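Local coordinates for protein Non-sulfated chondroitin lyase E66 (Autographa californica nucleopolyhedrovirus, PDB 3VSN) that cleaves non-sulfated chondroitin as a lyase of the baculovirus occlusion-derived virion envelope and plays an essential role in oral infection of the insect host, at residues 224-229 / 272-277; 192-197 / 256-261; 281-286 / 311-316. All blocks are in the same frame, centred on the assembly; numbering follows the deposited sequence. Where two conformers were deposited one is given.

Along the chain, contacts 1 and 2 interleave: residues 192-197 come first, then 224-229, 256-261 and 272-277, and contact 3 (281-286 with 311-316) follows in series. Contacts 1 and 2 lie with their centres about 13 Å apart and touch where Met-193 packs on Ile-226 and Thr-225. Contact 3 is about 16 Å from contact 1, with which it shares helix 276-284, and about 18 Å from contact 2, which meets it through Tyr-259 and Phe-312. Together they run from the helical toroid toward the strand-rich part of the lyase. Contacts 1 and 2 border the active site: Phe-228 and Met-193 both pack against the catalytic proton donor Tyr-254.

Contact 1 of 3, residues 224-229 / 272-277; sequences NTIAFP and EVINTV
Asn-275 reaches across to two successive carbonyls, with its backbone N bonded to Ala-227 O (3.0 Å) and its side-chain ND2 to Phe-228 O (3.0 Å). The backbone bond is bent, 146° at the hydrogen, and enters from well outside the carbonyl plane. The side-chain bond is somewhat straighter at 156°, and Phe-228 O lies in the plane of the amide. With CG anti to the backbone N (chi1 -175°), ND2 is carried to the opposing chain, while OD1 caps Gly-278 N at the start of helix 276-284; one flat group thus serves as N-cap and as cross-link, both of which fix its rotation. Beside these bonds, Ala-227 CA makes a C-H...O contact of 3.4 Å with Val-273 O. Ile-274 lays CG1 against Ile-226 O (3.4 Å) and Ile-226 CD1 (3.7 Å), and Val-273 CG2 touches the same methyl more loosely. Phe-228, with positive phi, turns the chain away after helix 217-225. Its ring packs on Tyr-254, the catalytic proton donor, and on Leu-255 of helix 253-258. Ile-226 and Ile-274 rest on helix 262-269, and Ile-226 also meets Met-193 of helix 189-205. Past Pro-229 the chain enters strand 230-231, an edge strand of a small mixed sheet.

Contact 2 of 3, residues 192-197 / 256-261; sequences SMRMGV and INSYFT
Arg-194 overlaps the rim of the Phe-260 ring, setting its CD 3.7 Å from Phe-260 CE1 and its NE 3.6 Å from Phe-260 CZ. NE lies at the ring edge, near the ring plane, and the guanidinium is turned 72° from the ring, so this is edge packing rather than a cation-pi stack. Bends at chi2 (-71°) and chi3 (-70°) fold the arginine back so that CD and NE come against the ring edge. Thr-261 presses toward helix 189-205, which the contact joins to the end region of helix 253-258 within the alpha/alpha toroid: its CG2 sits 3.6 Å from Met-193 O, a carbonyl that also receives the hydroxyl of Tyr-265, and its CB is 4.0 Å from Val-197 CG2. The same CG2 lies over the rim of one face of Phe-260. Thr-261 OG1 donates to Ser-258 O at 2.7 Å, in the carbonyl plane, and this bond holds the methyl toward the partner helix. Farther along, Met-193, bent at chi3, brings its CE to 3.8 Å from Ser-258 CB. Arg-194 NH1 donates to a water at 3.2 Å that bonds weakly to Asn-257 O. The buried guanidinium has salt bridges to Glu-146 through NE and to Glu-51 through NH1. No direct hydrogen bond joins the two segments; apolar and edge packing make the contact, and the two carboxylates probably offset the cost of burying the positive charge.

Contact 3 of 3, residues 281-286 / 311-316; sequences RAIENV and NFITYP
Ile-283 is the main bump here, pushed from helix 276-284 into a hollow bounded by Phe-312, Ile-313 and Tyr-315. Its two branches part: CD1 meets the ring edge of Phe-312, 3.9 Å from CD2 and in the plane of the ring, while CG2 settles between Ile-313 CD1 (3.8 Å) and the phenol end of Tyr-315, with OH 3.3 Å away. CG2 stands anti to the backbone N, and a bend at chi2 (-58°) turns CD1 toward the phenylalanine. Ile-313 answers with a projection of its own. Its CG1 lies over the centre of one face of the Tyr-315 ring, 3.7 Å above the plane, and its CD1 runs on to Glu-284 CG (3.4 Å), crossing the glutamate chain at about a right angle. Tyr-315 thus forms one wall of the hollow, with its OH bonded to Ile-309 O, which fixes how the ring reaches in beside the isoleucine.

Residues 311-316 lie in the long loop that follows helix 276-284, the last helix of the helical region, and leads into strand 318-322, an edge strand of an antiparallel four-stranded sheet, so the packing ties the helix to its own outgoing chain at the passage from helices to strands.

At the outer end, Glu-284, extended beyond CG, slides across the ring of Pro-316, with OE2 3.5 Å from CD of the proline. OE2 also accepts from a water 2.8 Å away that donates on to Thr-314 O, a bridge that binds the carboxylate to the loop. Its other oxygen, OE1, uses the anti lone pair for a salt bridge to Arg-281 NH2 (3.0 Å), tilted from the guanidinium plane. On the side toward the helical domain, Phe-312 stacks on Tyr-259.

Contact 1 of 3, residues 224-229 / 272-277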
ATOM      1  N   ASN A 224      17.597 -17.031   1.953  1.00 26.00           N
ATOM      2  CA  ASN A 224      18.219 -15.734   1.731  1.00 26.38           C
ATOM      3  C   ASN A 224      17.209 -14.733   1.172  1.00 25.42           C
ATOM      4  O   ASN A 224      17.115 -13.599   1.649  1.00 25.21           O
ATOM      5  CB  ASN A 224      19.413 -15.864   0.783  1.00 27.67           C
ATOM      6  CG  ASN A 224      20.479 -14.821   1.046  1.00 29.58           C
ATOM      7  OD1 ASN A 224      20.632 -13.865   0.286  1.00 30.94           O
ATOM      8  ND2 ASN A 224      21.221 -14.996   2.135  1.00 30.65           N
ATOM      9  N   THR A 225      16.446 -15.172   0.171  1.00 23.84           N
ATOM     10  CA  THR A 225      15.437 -14.338  -0.479  1.00 22.73           C
ATOM     11  C   THR A 225      14.368 -13.838   0.507  1.00 22.09           C
ATOM     12  O   THR A 225      13.938 -12.683   0.425  1.00 21.84           O
ATOM     13  CB  THR A 225      14.799 -15.079  -1.678  1.00 22.67           C
ATOM     14  OG1 THR A 225      15.812 -15.357  -2.656  1.00 22.10           O
ATOM     15  CG2 THR A 225      13.691 -14.247  -2.340  1.00 22.10           C
ATOM     16  N   ILE A 226      13.965 -14.695   1.446  1.00 21.32           N
ATOM     17  CA  ILE A 226      12.881 -14.367   2.387  1.00 20.61           C
ATOM     18  C   ILE A 226      13.339 -13.727   3.705  1.00 20.13           C
ATOM     19  O   ILE A 226      12.510 -13.447   4.579  1.00 19.73           O
ATOM     20  CB  ILE A 226      11.989 -15.595   2.717  1.00 20.78           C
ATOM     21  CG1 ILE A 226      12.797 -16.683   3.440  1.00 20.77           C
ATOM     22  CG2 ILE A 226      11.306 -16.121   1.458  1.00 21.06           C
ATOM     23  CD1 ILE A 226      11.963 -17.787   4.058  1.00 20.55           C
ATOM     24  N   ALA A 227      14.643 -13.508   3.859  1.00 19.54           N
ATOM     25  CA  ALA A 227      15.171 -12.959   5.111  1.00 19.53           C
ATOM     26  C   ALA A 227      14.621 -11.555   5.379  1.00 19.28           C
ATOM     27  O   ALA A 227      14.267 -11.227   6.510  1.00 19.36           O
ATOM     28  CB  ALA A 227      16.691 -12.955   5.104  1.00 19.20           C
ATOM     29  N   PHE A 228      14.521 -10.760   4.315  1.00 19.24           N
ATOM     30  CA  PHE A 228      14.101  -9.353   4.381  1.00 19.30           C
ATOM     31  C   PHE A 228      14.833  -8.552   5.462  1.00 19.37           C
ATOM     32  O   PHE A 228      14.197  -7.971   6.346  1.00 19.53           O
ATOM     33  CB  PHE A 228      12.574  -9.231   4.500  1.00 19.05           C
ATOM     34  CG  PHE A 228      11.843  -9.639   3.250  1.00 19.05           C
ATOM     35  CD1 PHE A 228      11.866  -8.826   2.121  1.00 18.70           C
ATOM     36  CD2 PHE A 228      11.149 -10.843   3.193  1.00 18.88           C
ATOM     37  CE1 PHE A 228      11.206  -9.203   0.961  1.00 19.07           C
ATOM     38  CE2 PHE A 228      10.487 -11.224   2.036  1.00 18.97           C
ATOM     39  CZ  PHE A 228      10.513 -10.403   0.919  1.00 18.96           C
ATOM     40  N   PRO A 229      16.179  -8.515   5.391  1.00 19.54           N
ATOM     41  CA  PRO A 229      16.908  -7.666   6.331  1.00 19.51           C
ATOM     42  C   PRO A 229      16.620  -6.204   6.002  1.00 19.39           C
ATOM     43  O   PRO A 229      16.259  -5.895   4.865  1.00 19.26           O
ATOM     44  CB  PRO A 229      18.373  -7.990   6.024  1.00 19.71           C
ATOM     45  CG  PRO A 229      18.373  -8.383   4.581  1.00 19.83           C
ATOM     46  CD  PRO A 229      17.075  -9.118   4.381  1.00 19.50           C
ATOM     47  N   GLU A 272      13.000 -17.739  12.925  1.00 29.56           N
ATOM     48  CA  GLU A 272      14.189 -16.923  12.675  0.50 29.25           C
ATOM     49  C   GLU A 272      14.438 -16.609  11.199  1.00 28.64           C
ATOM     50  O   GLU A 272      15.203 -15.697  10.880  1.00 29.29           O
ATOM     51  CB  GLU A 272      15.432 -17.559  13.311  0.50 29.98           C
ATOM     52  CG  GLU A 272      15.827 -16.956  14.654  0.50 30.55           C
ATOM     53  CD  GLU A 272      14.807 -17.214  15.747  0.50 30.91           C
ATOM     54  OE1 GLU A 272      14.506 -16.271  16.513  0.50 31.64           O
ATOM     55  OE2 GLU A 272      14.306 -18.358  15.845  0.50 31.30           O
ATOM     56  N   VAL A 273      13.786 -17.346  10.300  1.00 27.02           N
ATOM     57  CA  VAL A 273      14.061 -17.207   8.855  1.00 25.35           C
ATOM     58  C   VAL A 273      13.534 -15.937   8.164  1.00 24.06           C
ATOM     59  O   VAL A 273      14.066 -15.524   7.135  1.00 24.10           O
ATOM     60  CB  VAL A 273      13.654 -18.467   8.045  1.00 25.69           C
ATOM     61  CG1 VAL A 273      14.438 -19.685   8.522  1.00 25.75           C
ATOM     62  CG2 VAL A 273      12.153 -18.722   8.116  1.00 25.62           C
ATOM     63  N   ILE A 274      12.494 -15.325   8.721  1.00 22.60           N
ATOM     64  CA  ILE A 274      11.916 -14.112   8.131  1.00 21.35           C
ATOM     65  C   ILE A 274      11.909 -12.956   9.133  1.00 20.34           C
ATOM     66  O   ILE A 274      11.595 -13.149  10.301  1.00 20.21           O
ATOM     67  CB  ILE A 274      10.484 -14.365   7.608  1.00 21.07           C
ATOM     68  CG1 ILE A 274      10.494 -15.432   6.507  1.00 20.88           C
ATOM     69  CG2 ILE A 274       9.869 -13.076   7.076  1.00 20.81           C
ATOM     70  CD1 ILE A 274       9.124 -15.900   6.066  1.00 20.64           C
ATOM     71  N   ASN A 275      12.262 -11.759   8.667  1.00 19.70           N
ATOM     72  CA  ASN A 275      12.165 -10.548   9.484  1.00 19.40           C
ATOM     73  C   ASN A 275      10.693 -10.157   9.691  1.00 19.13           C
ATOM     74  O   ASN A 275      10.196  -9.199   9.094  1.00 18.48           O
ATOM     75  CB  ASN A 275      12.973  -9.412   8.838  1.00 19.10           C
ATOM     76  CG  ASN A 275      13.012  -8.146   9.683  1.00 18.85           C
ATOM     77  OD1 ASN A 275      12.576  -8.127  10.830  1.00 18.88           O
ATOM     78  ND2 ASN A 275      13.539  -7.074   9.102  1.00 18.98           N
ATOM     79  N   THR A 276      10.016 -10.914  10.554  1.00 19.39           N
ATOM     80  CA  THR A 276       8.576 -10.768  10.794  1.00 19.86           C
ATOM     81  C   THR A 276       8.201  -9.396  11.355  1.00 19.72           C
ATOM     82  O   THR A 276       7.191  -8.818  10.944  1.00 19.79           O
ATOM     83  CB  THR A 276       8.040 -11.904  11.702  1.00 20.25           C
ATOM     84  OG1 THR A 276       8.191 -13.154  11.021  1.00 20.91           O
ATOM     85  CG2 THR A 276       6.557 -11.713  12.034  1.00 20.68           C
ATOM     86  N   VAL A 277       9.010  -8.878  12.278  1.00 19.54           N
ATOM     87  CA  VAL A 277       8.762  -7.555  12.857  1.00 19.48           C
ATOM     88  C   VAL A 277       8.825  -6.476  11.769  1.00 18.72           C
ATOM     89  O   VAL A 277       7.912  -5.653  11.652  1.00 18.72           O
ATOM     90  CB  VAL A 277       9.731  -7.238  14.020  1.00 20.17           C
ATOM     91  CG1 VAL A 277       9.570  -5.793  14.481  1.00 20.44           C
ATOM     92  CG2 VAL A 277       9.492  -8.190  15.185  1.00 20.77           C
TER

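Contact 2 of 3, residues 192-197 / 256-261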
ATOM      1  N   SER A 192      10.572 -18.014  -6.901  1.00 19.65           N
ATOM      2  CA  SER A 192      11.181 -19.006  -6.011  1.00 19.25           C
ATOM      3  C   SER A 192      10.429 -19.136  -4.685  1.00 19.07           C
ATOM      4  O   SER A 192      10.336 -20.228  -4.128  1.00 18.65           O
ATOM      5  CB  SER A 192      12.671 -18.711  -5.782  1.00 19.43           C
ATOM      6  OG  SER A 192      12.876 -17.686  -4.823  1.00 19.21           O
ATOM      7  N   MET A 193       9.880 -18.028  -4.193  1.00 18.73           N
ATOM      8  CA  MET A 193       9.092 -18.059  -2.958  1.00 18.85           C
ATOM      9  C   MET A 193       7.836 -18.921  -3.097  1.00 18.18           C
ATOM     10  O   MET A 193       7.468 -19.636  -2.166  1.00 18.00           O
ATOM     11  CB  MET A 193       8.750 -16.641  -2.488  1.00 19.51           C
ATOM     12  CG  MET A 193       9.966 -15.863  -2.005  1.00 20.25           C
ATOM     13  SD  MET A 193       9.559 -14.309  -1.187  1.00 21.56           S
ATOM     14  CE  MET A 193       9.419 -13.211  -2.589  1.00 21.01           C
ATOM     15  N   ARG A 194       7.198 -18.855  -4.264  1.00 17.90           N
ATOM     16  CA  ARG A 194       6.048 -19.703  -4.585  1.00 18.01           C
ATOM     17  C   ARG A 194       6.460 -21.172  -4.671  1.00 17.90           C
ATOM     18  O   ARG A 194       5.849 -22.028  -4.033  1.00 17.73           O
ATOM     19  CB  ARG A 194       5.400 -19.271  -5.908  1.00 17.94           C
ATOM     20  CG  ARG A 194       4.825 -17.859  -5.922  1.00 18.37           C
ATOM     21  CD  ARG A 194       3.569 -17.719  -5.067  1.00 18.29           C
ATOM     22  NE  ARG A 194       2.411 -18.417  -5.632  1.00 18.45           N
ATOM     23  CZ  ARG A 194       1.633 -17.934  -6.599  1.00 18.50           C
ATOM     24  NH1 ARG A 194       1.882 -16.743  -7.129  1.00 18.81           N
ATOM     25  NH2 ARG A 194       0.604 -18.643  -7.040  1.00 18.47           N
ATOM     26  N   MET A 195       7.512 -21.440  -5.444  1.00 17.96           N
ATOM     27  CA  MET A 195       7.991 -22.801  -5.728  1.00 17.80           C
ATOM     28  C   MET A 195       8.427 -23.594  -4.499  1.00 17.78           C
ATOM     29  O   MET A 195       8.191 -24.799  -4.417  1.00 17.26           O
ATOM     30  CB  MET A 195       9.156 -22.747  -6.714  1.00 18.12           C
ATOM     31  CG  MET A 195       8.785 -22.250  -8.099  1.00 18.48           C
ATOM     32  SD  MET A 195      10.216 -21.589  -8.974  1.00 19.07           S
ATOM     33  CE  MET A 195      11.148 -23.074  -9.345  1.00 19.17           C
ATOM     34  N   GLY A 196       9.074 -22.922  -3.552  1.00 17.72           N
ATOM     35  CA  GLY A 196       9.624 -23.596  -2.378  1.00 17.70           C
ATOM     36  C   GLY A 196       8.600 -24.283  -1.495  1.00 17.57           C
ATOM     37  O   GLY A 196       8.918 -25.271  -0.834  1.00 17.39           O
ATOM     38  N   VAL A 197       7.373 -23.761  -1.480  1.00 17.28           N
ATOM     39  CA  VAL A 197       6.316 -24.299  -0.620  1.00 17.28           C
ATOM     40  C   VAL A 197       5.855 -25.708  -1.051  1.00 17.22           C
ATOM     41  O   VAL A 197       5.922 -26.640  -0.244  1.00 17.13           O
ATOM     42  CB  VAL A 197       5.122 -23.319  -0.472  1.00 17.22           C
ATOM     43  CG1 VAL A 197       4.013 -23.940   0.365  1.00 17.23           C
ATOM     44  CG2 VAL A 197       5.578 -22.003   0.148  1.00 17.42           C
ATOM     45  N   ILE A 256       3.069  -8.078  -1.521  1.00 18.01           N
ATOM     46  CA  ILE A 256       1.669  -8.503  -1.640  1.00 18.37           C
ATOM     47  C   ILE A 256       1.532  -9.851  -2.357  1.00 18.74           C
ATOM     48  O   ILE A 256       0.769 -10.718  -1.915  1.00 18.37           O
ATOM     49  CB  ILE A 256       0.790  -7.422  -2.318  1.00 18.61           C
ATOM     50  CG1 ILE A 256       0.610  -6.214  -1.386  1.00 18.65           C
ATOM     51  CG2 ILE A 256      -0.575  -7.985  -2.707  1.00 18.84           C
ATOM     52  CD1 ILE A 256       0.054  -4.976  -2.067  1.00 18.83           C
ATOM     53  N   ASN A 257       2.286 -10.026  -3.442  1.00 19.22           N
ATOM     54  CA  ASN A 257       2.181 -11.225  -4.281  1.00 19.97           C
ATOM     55  C   ASN A 257       2.639 -12.522  -3.625  1.00 19.38           C
ATOM     56  O   ASN A 257       2.104 -13.591  -3.924  1.00 19.43           O
ATOM     57  CB  ASN A 257       2.950 -11.032  -5.591  1.00 21.46           C
ATOM     58  CG  ASN A 257       2.081 -10.485  -6.697  1.00 23.39           C
ATOM     59  OD1 ASN A 257       1.159 -11.154  -7.170  1.00 24.60           O
ATOM     60  ND2 ASN A 257       2.369  -9.260  -7.121  1.00 24.51           N
ATOM     61  N   SER A 258       3.622 -12.424  -2.736  1.00 18.91           N
ATOM     62  CA  SER A 258       4.186 -13.628  -2.135  0.50 18.47           C
ATOM     63  C   SER A 258       3.983 -13.715  -0.624  1.00 18.15           C
ATOM     64  O   SER A 258       4.411 -14.685   0.007  1.00 17.88           O
ATOM     65  CB  SER A 258       5.661 -13.785  -2.519  0.50 18.60           C
ATOM     66  OG  SER A 258       5.787 -14.118  -3.895  0.50 18.40           O
ATOM     67  N   TYR A 259       3.285 -12.732  -0.053  1.00 17.50           N
ATOM     68  CA  TYR A 259       3.057 -12.702   1.398  1.00 17.19           C
ATOM     69  C   TYR A 259       2.509 -14.006   1.985  1.00 16.70           C
ATOM     70  O   TYR A 259       2.947 -14.426   3.059  1.00 16.48           O
ATOM     71  CB  TYR A 259       2.159 -11.530   1.815  1.00 17.06           C
ATOM     72  CG  TYR A 259       2.162 -11.279   3.309  1.00 17.50           C
ATOM     73  CD1 TYR A 259       1.277 -11.955   4.155  1.00 17.63           C
ATOM     74  CD2 TYR A 259       3.050 -10.369   3.881  1.00 17.61           C
ATOM     75  CE1 TYR A 259       1.282 -11.734   5.524  1.00 18.09           C
ATOM     76  CE2 TYR A 259       3.060 -10.138   5.249  1.00 18.26           C
ATOM     77  CZ  TYR A 259       2.175 -10.822   6.063  1.00 18.22           C
ATOM     78  OH  TYR A 259       2.182 -10.597   7.419  1.00 19.14           O
ATOM     79  N   PHE A 260       1.556 -14.636   1.299  1.00 16.18           N
ATOM     80  CA  PHE A 260       0.914 -15.841   1.829  1.00 16.26           C
ATOM     81  C   PHE A 260       1.905 -16.991   2.068  1.00 16.21           C
ATOM     82  O   PHE A 260       1.660 -17.852   2.911  1.00 15.82           O
ATOM     83  CB  PHE A 260      -0.259 -16.294   0.946  1.00 16.25           C
ATOM     84  CG  PHE A 260       0.150 -17.138  -0.228  1.00 16.48           C
ATOM     85  CD1 PHE A 260       0.653 -16.548  -1.381  1.00 16.63           C
ATOM     86  CD2 PHE A 260       0.029 -18.525  -0.182  1.00 16.73           C
ATOM     87  CE1 PHE A 260       1.034 -17.327  -2.466  1.00 16.72           C
ATOM     88  CE2 PHE A 260       0.411 -19.308  -1.263  1.00 16.84           C
ATOM     89  CZ  PHE A 260       0.915 -18.705  -2.407  1.00 16.73           C
ATOM     90  N   THR A 261       3.020 -16.996   1.336  1.00 16.23           N
ATOM     91  CA  THR A 261       4.037 -18.043   1.494  1.00 16.26           C
ATOM     92  C   THR A 261       4.793 -17.943   2.821  1.00 16.59           C
ATOM     93  O   THR A 261       5.336 -18.941   3.299  1.00 16.34           O
ATOM     94  CB  THR A 261       5.079 -18.050   0.350  1.00 16.15           C
ATOM     95  OG1 THR A 261       5.930 -16.900   0.457  1.00 15.95           O
ATOM     96  CG2 THR A 261       4.409 -18.081  -1.022  1.00 15.79           C
TER
HETATM   97  O   HOH W   1       4.170 -14.653  -6.388  1.00 24.72           O

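Contact 3 of 3, residues 281-286 / 311-316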
ATOM      1  N   ARG A 281       5.461  -4.374  10.497  1.00 15.43           N
ATOM      2  CA  ARG A 281       5.536  -2.914  10.531  1.00 15.42           C
ATOM      3  C   ARG A 281       5.366  -2.286   9.142  1.00 14.76           C
ATOM      4  O   ARG A 281       4.713  -1.254   9.006  1.00 14.24           O
ATOM      5  CB  ARG A 281       6.844  -2.452  11.183  1.00 15.80           C
ATOM      6  CG  ARG A 281       6.910  -2.677  12.696  1.00 16.63           C
ATOM      7  CD  ARG A 281       6.051  -1.691  13.485  1.00 17.00           C
ATOM      8  NE  ARG A 281       6.398  -0.315  13.139  1.00 17.29           N
ATOM      9  CZ  ARG A 281       5.622   0.520  12.453  1.00 17.40           C
ATOM     10  NH1 ARG A 281       6.064   1.741  12.177  1.00 17.48           N
ATOM     11  NH2 ARG A 281       4.411   0.149  12.046  1.00 17.30           N
ATOM     12  N   ALA A 282       5.947  -2.916   8.121  1.00 14.32           N
ATOM     13  CA  ALA A 282       5.793  -2.457   6.736  1.00 14.28           C
ATOM     14  C   ALA A 282       4.333  -2.454   6.286  1.00 14.12           C
ATOM     15  O   ALA A 282       3.895  -1.542   5.581  1.00 14.03           O
ATOM     16  CB  ALA A 282       6.632  -3.306   5.793  1.00 14.25           C
ATOM     17  N   ILE A 283       3.587  -3.478   6.696  1.00 13.85           N
ATOM     18  CA  ILE A 283       2.171  -3.582   6.353  1.00 13.79           C
ATOM     19  C   ILE A 283       1.343  -2.588   7.176  1.00 13.72           C
ATOM     20  O   ILE A 283       0.463  -1.915   6.633  1.00 13.47           O
ATOM     21  CB  ILE A 283       1.646  -5.035   6.489  1.00 13.82           C
ATOM     22  CG1 ILE A 283       2.448  -6.003   5.589  1.00 13.81           C
ATOM     23  CG2 ILE A 283       0.149  -5.117   6.199  1.00 13.71           C
ATOM     24  CD1 ILE A 283       2.454  -5.683   4.104  1.00 13.87           C
ATOM     25  N   GLU A 284       1.640  -2.482   8.475  1.00 13.56           N
ATOM     26  CA  GLU A 284       0.997  -1.477   9.332  1.00 13.69           C
ATOM     27  C   GLU A 284       1.183  -0.073   8.766  1.00 13.46           C
ATOM     28  O   GLU A 284       0.268   0.754   8.812  1.00 13.25           O
ATOM     29  CB  GLU A 284       1.567  -1.516  10.750  1.00 14.09           C
ATOM     30  CG  GLU A 284       1.211  -2.761  11.541  1.00 14.55           C
ATOM     31  CD  GLU A 284       1.798  -2.763  12.940  1.00 15.11           C
ATOM     32  OE1 GLU A 284       2.655  -1.902  13.250  1.00 15.47           O
ATOM     33  OE2 GLU A 284       1.393  -3.635  13.734  1.00 15.51           O
ATOM     34  N   ASN A 285       2.372   0.182   8.226  1.00 13.22           N
ATOM     35  CA  ASN A 285       2.726   1.508   7.722  1.00 13.35           C
ATOM     36  C   ASN A 285       1.908   1.997   6.525  1.00 13.37           C
ATOM     37  O   ASN A 285       1.871   3.201   6.264  1.00 13.18           O
ATOM     38  CB  ASN A 285       4.225   1.593   7.408  1.00 13.24           C
ATOM     39  CG  ASN A 285       5.071   1.837   8.644  1.00 13.34           C
ATOM     40  OD1 ASN A 285       4.550   2.152   9.714  1.00 13.67           O
ATOM     41  ND2 ASN A 285       6.388   1.692   8.504  1.00 13.20           N
ATOM     42  N   VAL A 286       1.255   1.084   5.802  1.00 13.27           N
ATOM     43  CA  VAL A 286       0.517   1.474   4.584  1.00 13.45           C
ATOM     44  C   VAL A 286      -0.902   0.902   4.446  1.00 13.52           C
ATOM     45  O   VAL A 286      -1.732   1.475   3.741  1.00 13.50           O
ATOM     46  CB  VAL A 286       1.313   1.175   3.279  1.00 13.47           C
ATOM     47  CG1 VAL A 286       2.689   1.832   3.301  1.00 13.53           C
ATOM     48  CG2 VAL A 286       1.427  -0.328   3.023  1.00 13.50           C
ATOM     49  N   ASN A 311      -5.955  -8.870   5.101  1.00 14.76           N
ATOM     50  CA  ASN A 311      -5.872 -10.183   5.744  1.00 14.89           C
ATOM     51  C   ASN A 311      -4.454 -10.578   6.156  1.00 14.85           C
ATOM     52  O   ASN A 311      -4.244 -11.669   6.694  1.00 15.12           O
ATOM     53  CB  ASN A 311      -6.464 -11.262   4.821  1.00 15.01           C
ATOM     54  CG  ASN A 311      -7.888 -10.954   4.404  1.00 15.23           C
ATOM     55  OD1 ASN A 311      -8.691 -10.492   5.207  1.00 15.62           O
ATOM     56  ND2 ASN A 311      -8.208 -11.212   3.138  1.00 15.22           N
ATOM     57  N   PHE A 312      -3.485  -9.700   5.908  1.00 14.73           N
ATOM     58  CA  PHE A 312      -2.082 -10.022   6.188  1.00 14.81           C
ATOM     59  C   PHE A 312      -1.771 -10.046   7.682  1.00 15.10           C
ATOM     60  O   PHE A 312      -1.032 -10.917   8.157  1.00 14.85           O
ATOM     61  CB  PHE A 312      -1.135  -9.038   5.491  1.00 14.69           C
ATOM     62  CG  PHE A 312      -1.005  -9.241   4.001  1.00 14.48           C
ATOM     63  CD1 PHE A 312      -1.681 -10.265   3.334  1.00 14.52           C
ATOM     64  CD2 PHE A 312      -0.163  -8.417   3.267  1.00 14.52           C
ATOM     65  CE1 PHE A 312      -1.533 -10.436   1.962  1.00 14.27           C
ATOM     66  CE2 PHE A 312      -0.007  -8.585   1.901  1.00 14.56           C
ATOM     67  CZ  PHE A 312      -0.699  -9.593   1.244  1.00 14.43           C
ATOM     68  N   ILE A 313      -2.322  -9.071   8.403  1.00 15.12           N
ATOM     69  CA  ILE A 313      -2.054  -8.871   9.824  1.00 15.66           C
ATOM     70  C   ILE A 313      -3.320  -8.403  10.543  1.00 15.66           C
ATOM     71  O   ILE A 313      -4.315  -8.063   9.900  1.00 15.51           O
ATOM     72  CB  ILE A 313      -0.930  -7.830  10.060  1.00 15.46           C
ATOM     73  CG1 ILE A 313      -1.332  -6.456   9.504  1.00 15.50           C
ATOM     74  CG2 ILE A 313       0.386  -8.299   9.452  1.00 15.53           C
ATOM     75  CD1 ILE A 313      -0.446  -5.323   9.973  1.00 15.40           C
ATOM     76  N   THR A 314      -3.280  -8.414  11.874  1.00 15.41           N
ATOM     77  CA  THR A 314      -4.264  -7.706  12.682  1.00 15.30           C
ATOM     78  C   THR A 314      -3.720  -6.298  12.892  1.00 14.92           C
ATOM     79  O   THR A 314      -2.632  -6.124  13.450  1.00 14.96           O
ATOM     80  CB  THR A 314      -4.510  -8.394  14.040  1.00 15.60           C
ATOM     81  OG1 THR A 314      -5.058  -9.697  13.820  1.00 16.02           O
ATOM     82  CG2 THR A 314      -5.489  -7.580  14.895  1.00 15.53           C
ATOM     83  N   TYR A 315      -4.476  -5.304  12.433  1.00 14.28           N
ATOM     84  CA  TYR A 315      -4.024  -3.915  12.438  1.00 14.01           C
ATOM     85  C   TYR A 315      -4.366  -3.213  13.752  1.00 13.87           C
ATOM     86  O   TYR A 315      -5.511  -3.285  14.202  1.00 14.11           O
ATOM     87  CB  TYR A 315      -4.693  -3.145  11.298  1.00 13.66           C
ATOM     88  CG  TYR A 315      -4.238  -3.505   9.901  1.00 13.54           C
ATOM     89  CD1 TYR A 315      -4.782  -4.602   9.224  1.00 13.36           C
ATOM     90  CD2 TYR A 315      -3.293  -2.723   9.238  1.00 13.33           C
ATOM     91  CE1 TYR A 315      -4.379  -4.918   7.934  1.00 13.12           C
ATOM     92  CE2 TYR A 315      -2.881  -3.034   7.951  1.00 13.14           C
ATOM     93  CZ  TYR A 315      -3.426  -4.128   7.303  1.00 13.19           C
ATOM     94  OH  TYR A 315      -3.025  -4.425   6.020  1.00 12.98           O
ATOM     95  N   PRO A 316      -3.384  -2.516  14.360  1.00 13.50           N
ATOM     96  CA  PRO A 316      -3.678  -1.707  15.541  1.00 13.32           C
ATOM     97  C   PRO A 316      -4.298  -0.362  15.158  1.00 13.26           C
ATOM     98  O   PRO A 316      -4.125   0.100  14.028  1.00 13.14           O
ATOM     99  CB  PRO A 316      -2.298  -1.489  16.162  1.00 13.35           C
ATOM    100  CG  PRO A 316      -1.361  -1.512  15.002  1.00 13.39           C
ATOM    101  CD  PRO A 316      -1.950  -2.479  14.008  1.00 13.56           C
TER
HETATM  102  O   HOH W   2       0.074  -6.094  13.592  1.00 17.25           O